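Local coordinates for putative lipoprotein (Parabacteroides distasonis ATCC 8503, PDB 3JX8) that is of unconfirmed function but probably serves as a lipid-binding or adhesin-like lipoprotein at the bacterial cell surface, at residues 113-117 / 118-122; 156-159 / 160-163. One frame throughout, in Å; residues are numbered along the deposited sequence.

Contact 1: 113-117 / 118-122; sequences KPTKV and NRMEI
Val-117 and Met-120, a selenomethionine, meet on the inner side of the corner that the chain turns at Asn-118 and Arg-119. The meeting is tightest at one methyl of the valine: CG1 of Val-117 lies 3.8 Å from CE of Met-120 and 3.9 Å from CB of Met-120, so it packs against both ends of the longer side chain, and the two side chains cross at about a right angle. Met-120 reaches back beneath the preceding strand because its CG leaves trans to the backbone N (chi1 -176°) and the chain stays extended until it bends at the selenium. That bend brings CE within 4.0 Å of CG2 of Thr-115 as well, so the terminal methyl touches two residues of strand 115-117. A hydrogen bond from OG1 of Thr-115 to O of Lys-113, 2.9 Å long, probably helps to fix the rotation of the threonine; it is bent, the hydroxyl lying well out of the carbonyl plane. The corner fits one coil of a parallel beta-helix, in keeping with the pectate-lyase-like clan of this adhesin-head family: strand 115-117 pairs in parallel with strand 136-137, whereas strand 120-125 lies between strands 100-104 and 140-146 on another face. Backbone hydrogen bonds between Lys-137 and both Thr-115 and Val-117 tie the first arm to the next coil, and Met-120 also rests on Leu-141 and Leu-98. At the bend itself, Asn-118 points its side chain away from the strand before it and meets Val-117 through the peptide link and CB. Further out, the exposed side chain of Asn-118 lies against Tyr-139, while its backbone bonds to Lys-140.

Contact 2: 156-159 / 160-163; sequences IQLD and NLSC
Leu-161 holds its CG trans to the backbone N (chi1 173°), while CG1 of Ile-156 is flanked by both backbone neighbours of CA (chi1 74°), and these rotations bring two methyls together across the corner at Asp-159. CD1 of Ile-156 stands 3.9 Å from CD2 of Leu-161, the two side chains crossing at about a right angle. The other branch of Leu-161 serves Leu-158: its CD1 is 4.1 Å from CD1 of Leu-158, so the forked end of one leucine packs against both inward-facing residues of strand 156-158. The axes of strands 156-158 and 160-163 make an angle of 115°, in keeping with the corner, and the pairing puts them on different faces of a parallel beta-helix coil: strand 156-158 joins 136-137 and 176-177, strand 160-166 joins 140-146 and 180-185. Val-173 of the next coil touches both Ile-156 and Leu-161, and Leu-141 of the preceding one touches Leu-158, extending the apolar packing along the helix interior. Asn-160 turns the other way and folds its amide back over the peptide link to Asp-159, with ND2 3.3 Å from CB of Asp-159. Although the residue is buried, its amide has partners: OD1 accepts a weak hydrogen bond from Arg-179, and ND2 gives another weak one to the backbone O of Tyr-139. The carboxylate of Asp-159 projects outward.

Contacts 1 and 2 are corresponding corners of the beta-helix, separated by the coil that contains strands 136-137 and 140-146, but they differ in shape: the bend takes two residues in contact 1 and one in contact 2. Each joins a short strand of one face to a longer strand of another. Their centres are 10 Å apart, and CG2 of Val-117 meets CD2 of Leu-158 at 4.0 Å, consistent with a shared apolar interior, as is Leu-141, which touches both Met-120 and Leu-158. Contact 2 is the more buried and packs branched aliphatic side chains; its bend asparagine is buried where that of contact 1 is exposed. Contact 1, partly buried, has an unbranched selenomethionine on its inner side.

Contact 1: 113-117 / 118-122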
ATOM      1  N   LYS A 113       4.202 -18.059 -24.164  1.00 29.87           N
ATOM      2  CA  LYS A 113       3.293 -18.681 -25.118  1.00 30.15           C
ATOM      3  C   LYS A 113       1.867 -18.265 -24.850  1.00 29.71           C
ATOM      4  O   LYS A 113       1.580 -17.771 -23.756  1.00 30.54           O
ATOM      5  CB  LYS A 113       3.418 -20.205 -25.027  1.00 30.78           C
ATOM      6  CG  LYS A 113       4.823 -20.705 -25.354  1.00 32.87           C
ATOM      7  CD  LYS A 113       4.873 -22.219 -25.419  1.00 37.84           C
ATOM      8  CE  LYS A 113       6.303 -22.752 -25.617  1.00 40.53           C
ATOM      9  NZ  LYS A 113       6.294 -24.194 -26.059  1.00 44.44           N
ATOM     10  N   PRO A 114       0.958 -18.483 -25.828  1.00 29.28           N
ATOM     11  CA  PRO A 114      -0.455 -18.232 -25.632  1.00 28.80           C
ATOM     12  C   PRO A 114      -0.959 -18.979 -24.423  1.00 28.73           C
ATOM     13  O   PRO A 114      -0.756 -20.180 -24.310  1.00 28.84           O
ATOM     14  CB  PRO A 114      -1.103 -18.798 -26.898  1.00 28.93           C
ATOM     15  CG  PRO A 114      -0.072 -18.719 -27.905  1.00 29.23           C
ATOM     16  CD  PRO A 114       1.207 -19.004 -27.186  1.00 29.58           C
ATOM     17  N   THR A 115      -1.590 -18.258 -23.513  1.00 28.67           N
ATOM     18  CA  THR A 115      -2.031 -18.806 -22.251  1.00 28.56           C
ATOM     19  C   THR A 115      -3.526 -18.563 -22.111  1.00 29.41           C
ATOM     20  O   THR A 115      -3.987 -17.414 -22.223  1.00 29.88           O
ATOM     21  CB  THR A 115      -1.293 -18.120 -21.130  1.00 28.28           C
ATOM     22  OG1 THR A 115       0.114 -18.283 -21.352  1.00 27.14           O
ATOM     23  CG2 THR A 115      -1.718 -18.692 -19.766  1.00 28.28           C
ATOM     24  N   LYS A 116      -4.275 -19.636 -21.897  1.00 29.33           N
ATOM     25  CA  LYS A 116      -5.691 -19.534 -21.610  1.00 29.87           C
ATOM     26  C   LYS A 116      -5.866 -19.562 -20.094  1.00 29.26           C
ATOM     27  O   LYS A 116      -5.311 -20.424 -19.438  1.00 29.25           O
ATOM     28  CB  LYS A 116      -6.436 -20.685 -22.285  1.00 30.41           C
ATOM     29  CG  LYS A 116      -7.891 -20.813 -21.860  1.00 33.92           C
ATOM     30  CD  LYS A 116      -8.689 -21.704 -22.814  1.00 39.41           C
ATOM     31  CE  LYS A 116      -9.957 -22.299 -22.158  1.00 42.23           C
ATOM     32  NZ  LYS A 116     -10.596 -23.367 -23.040  1.00 46.00           N
ATOM     33  N   VAL A 117      -6.598 -18.608 -19.524  1.00 29.31           N
ATOM     34  CA  VAL A 117      -6.785 -18.559 -18.071  1.00 28.63           C
ATOM     35  C   VAL A 117      -8.249 -18.551 -17.691  1.00 28.92           C
ATOM     36  O   VAL A 117      -9.091 -17.969 -18.378  1.00 28.94           O
ATOM     37  CB  VAL A 117      -6.122 -17.306 -17.411  1.00 28.91           C
ATOM     38  CG1 VAL A 117      -4.621 -17.241 -17.734  1.00 28.98           C
ATOM     39  CG2 VAL A 117      -6.813 -16.045 -17.843  1.00 26.96           C
ATOM     40  N   ASN A 118      -8.537 -19.198 -16.573  1.00 28.92           N
ATOM     41  CA  ASN A 118      -9.795 -19.039 -15.888  1.00 29.45           C
ATOM     42  C   ASN A 118      -9.578 -17.906 -14.870  1.00 29.54           C
ATOM     43  O   ASN A 118      -9.920 -16.761 -15.153  1.00 28.95           O
ATOM     44  CB  ASN A 118     -10.209 -20.355 -15.253  1.00 29.51           C
ATOM     45  CG  ASN A 118     -11.446 -20.228 -14.390  1.00 30.97           C
ATOM     46  OD1 ASN A 118     -12.206 -19.260 -14.480  1.00 31.66           O
ATOM     47  ND2 ASN A 118     -11.650 -21.218 -13.534  1.00 31.88           N
ATOM     48  N   ARG A 119      -8.982 -18.215 -13.718  1.00 29.65           N
ATOM     49  CA  ARG A 119      -8.475 -17.174 -12.825  1.00 30.54           C
ATOM     50  C   ARG A 119      -7.001 -17.311 -12.636  1.00 29.03           C
ATOM     51  O   ARG A 119      -6.545 -18.325 -12.109  1.00 29.23           O
ATOM     52  CB  ARG A 119      -9.131 -17.221 -11.449  1.00 31.47           C
ATOM     53  CG  ARG A 119     -10.533 -16.712 -11.505  1.00 36.74           C
ATOM     54  CD  ARG A 119     -11.303 -16.961 -10.218  1.00 44.17           C
ATOM     55  NE  ARG A 119     -12.747 -17.004 -10.491  1.00 49.24           N
ATOM     56  CZ  ARG A 119     -13.427 -18.103 -10.833  1.00 54.00           C
ATOM     57  NH1 ARG A 119     -12.827 -19.294 -10.923  1.00 55.22           N
ATOM     58  NH2 ARG A 119     -14.737 -18.016 -11.079  1.00 56.82           N
HETATM   59  N   MSE A 120      -6.266 -16.283 -13.050  1.00 27.58           N
HETATM   60  CA  MSE A 120      -4.848 -16.181 -12.773  1.00 26.39           C
HETATM   61  C   MSE A 120      -4.555 -14.978 -11.849  1.00 26.44           C
HETATM   62  O   MSE A 120      -4.862 -13.820 -12.186  1.00 25.66           O
HETATM   63  CB  MSE A 120      -4.039 -16.092 -14.060  1.00 25.34           C
HETATM   64  CG  MSE A 120      -2.518 -16.087 -13.784  1.00 25.40           C
HETATM   65 SE   MSE A 120      -1.468 -15.833 -15.376  0.75 26.86          SE
HETATM   66  CE  MSE A 120      -1.351 -17.740 -15.856  1.00 20.03           C
ATOM     67  N   GLU A 121      -3.935 -15.270 -10.707  1.00 26.10           N
ATOM     68  CA  GLU A 121      -3.506 -14.247  -9.751  1.00 27.07           C
ATOM     69  C   GLU A 121      -1.985 -14.180  -9.649  1.00 26.66           C
ATOM     70  O   GLU A 121      -1.334 -15.173  -9.301  1.00 25.82           O
ATOM     71  CB  GLU A 121      -4.077 -14.573  -8.379  1.00 27.23           C
ATOM     72  CG  GLU A 121      -3.772 -13.540  -7.321  1.00 30.89           C
ATOM     73  CD  GLU A 121      -4.407 -13.879  -6.003  1.00 32.93           C
ATOM     74  OE1 GLU A 121      -5.607 -14.209  -5.986  1.00 36.58           O
ATOM     75  OE2 GLU A 121      -3.711 -13.838  -4.988  1.00 34.07           O
ATOM     76  N   ILE A 122      -1.429 -13.016  -9.959  1.00 27.21           N
ATOM     77  CA  ILE A 122       0.008 -12.742  -9.830  1.00 28.03           C
ATOM     78  C   ILE A 122       0.264 -11.812  -8.642  1.00 28.76           C
ATOM     79  O   ILE A 122      -0.295 -10.700  -8.580  1.00 28.99           O
ATOM     80  CB  ILE A 122       0.543 -12.058 -11.081  1.00 28.19           C
ATOM     81  CG1 ILE A 122       0.267 -12.919 -12.299  1.00 30.40           C
ATOM     82  CG2 ILE A 122       2.041 -11.814 -10.986  1.00 28.17           C
ATOM     83  CD1 ILE A 122       1.012 -12.455 -13.471  1.00 34.37           C
TER

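Contact 2: 156-159 / 160-163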
ATOM      1  N   ILE A 156      -3.470  -8.978 -23.567  1.00 26.60           N
ATOM      2  CA  ILE A 156      -4.533  -9.594 -22.788  1.00 25.85           C
ATOM      3  C   ILE A 156      -5.865  -9.411 -23.471  1.00 25.65           C
ATOM      4  O   ILE A 156      -6.098  -8.417 -24.159  1.00 25.90           O
ATOM      5  CB  ILE A 156      -4.581  -9.064 -21.312  1.00 26.07           C
ATOM      6  CG1 ILE A 156      -5.146  -7.627 -21.244  1.00 25.21           C
ATOM      7  CG2 ILE A 156      -3.178  -9.227 -20.633  1.00 23.75           C
ATOM      8  CD1 ILE A 156      -4.907  -6.897 -19.906  1.00 26.18           C
ATOM      9  N   GLN A 157      -6.726 -10.395 -23.250  1.00 25.80           N
ATOM     10  CA  GLN A 157      -8.106 -10.409 -23.695  1.00 26.20           C
ATOM     11  C   GLN A 157      -8.888 -11.092 -22.580  1.00 25.86           C
ATOM     12  O   GLN A 157      -8.892 -12.324 -22.468  1.00 24.95           O
ATOM     13  CB  GLN A 157      -8.241 -11.171 -25.010  1.00 26.77           C
ATOM     14  CG  GLN A 157      -9.558 -10.919 -25.684  1.00 28.93           C
ATOM     15  CD  GLN A 157      -9.818 -11.806 -26.897  1.00 31.86           C
ATOM     16  OE1 GLN A 157      -8.951 -12.540 -27.361  1.00 33.27           O
ATOM     17  NE2 GLN A 157     -11.035 -11.739 -27.403  1.00 34.19           N
ATOM     18  N   LEU A 158      -9.522 -10.274 -21.737  1.00 25.80           N
ATOM     19  CA  LEU A 158     -10.102 -10.734 -20.493  1.00 25.59           C
ATOM     20  C   LEU A 158     -11.512 -10.192 -20.267  1.00 26.22           C
ATOM     21  O   LEU A 158     -11.851  -9.090 -20.697  1.00 25.49           O
ATOM     22  CB  LEU A 158      -9.210 -10.273 -19.323  1.00 25.52           C
ATOM     23  CG  LEU A 158      -7.780 -10.815 -19.245  1.00 25.26           C
ATOM     24  CD1 LEU A 158      -6.948  -9.973 -18.285  1.00 24.36           C
ATOM     25  CD2 LEU A 158      -7.795 -12.288 -18.859  1.00 23.32           C
ATOM     26  N   ASP A 159     -12.316 -10.954 -19.529  1.00 26.87           N
ATOM     27  CA  ASP A 159     -13.562 -10.426 -18.994  1.00 27.08           C
ATOM     28  C   ASP A 159     -13.278  -9.454 -17.851  1.00 26.93           C
ATOM     29  O   ASP A 159     -13.940  -8.425 -17.731  1.00 26.99           O
ATOM     30  CB  ASP A 159     -14.460 -11.559 -18.486  1.00 27.20           C
ATOM     31  CG  ASP A 159     -14.851 -12.518 -19.581  1.00 29.55           C
ATOM     32  OD1 ASP A 159     -15.052 -12.058 -20.724  1.00 33.44           O
ATOM     33  OD2 ASP A 159     -14.949 -13.735 -19.324  1.00 35.54           O
ATOM     34  N   ASN A 160     -12.310  -9.807 -17.011  1.00 26.73           N
ATOM     35  CA  ASN A 160     -11.999  -9.065 -15.794  1.00 26.53           C
ATOM     36  C   ASN A 160     -10.524  -8.903 -15.560  1.00 25.93           C
ATOM     37  O   ASN A 160      -9.782  -9.874 -15.645  1.00 25.79           O
ATOM     38  CB  ASN A 160     -12.598  -9.803 -14.620  1.00 26.91           C
ATOM     39  CG  ASN A 160     -14.070  -9.963 -14.776  1.00 29.14           C
ATOM     40  OD1 ASN A 160     -14.833  -9.012 -14.568  1.00 31.24           O
ATOM     41  ND2 ASN A 160     -14.484 -11.135 -15.208  1.00 28.55           N
ATOM     42  N   LEU A 161     -10.103  -7.683 -15.241  1.00 25.25           N
ATOM     43  CA  LEU A 161      -8.709  -7.397 -14.899  1.00 24.33           C
ATOM     44  C   LEU A 161      -8.678  -6.609 -13.618  1.00 24.74           C
ATOM     45  O   LEU A 161      -9.401  -5.614 -13.468  1.00 24.56           O
ATOM     46  CB  LEU A 161      -8.033  -6.573 -15.988  1.00 23.81           C
ATOM     47  CG  LEU A 161      -6.605  -6.075 -15.655  1.00 23.46           C
ATOM     48  CD1 LEU A 161      -5.603  -7.236 -15.528  1.00 20.91           C
ATOM     49  CD2 LEU A 161      -6.121  -5.044 -16.694  1.00 20.79           C
ATOM     50  N   SER A 162      -7.817  -7.007 -12.695  1.00 25.15           N
ATOM     51  CA  SER A 162      -7.632  -6.230 -11.491  1.00 25.71           C
ATOM     52  C   SER A 162      -6.156  -6.022 -11.208  1.00 26.04           C
ATOM     53  O   SER A 162      -5.400  -6.992 -11.135  1.00 25.59           O
ATOM     54  CB  SER A 162      -8.286  -6.968 -10.338  1.00 26.39           C
ATOM     55  OG  SER A 162      -7.918  -6.357  -9.138  1.00 29.58           O
ATOM     56  N   CYS A 163      -5.740  -4.767 -11.039  1.00 25.93           N
ATOM     57  CA  CYS A 163      -4.353  -4.451 -10.653  1.00 26.04           C
ATOM     58  C   CYS A 163      -4.283  -3.577  -9.427  1.00 25.61           C
ATOM     59  O   CYS A 163      -4.897  -2.487  -9.408  1.00 25.74           O
ATOM     60  CB  CYS A 163      -3.635  -3.705 -11.777  1.00 26.53           C
ATOM     61  SG  CYS A 163      -3.671  -4.542 -13.341  1.00 28.81           S
TER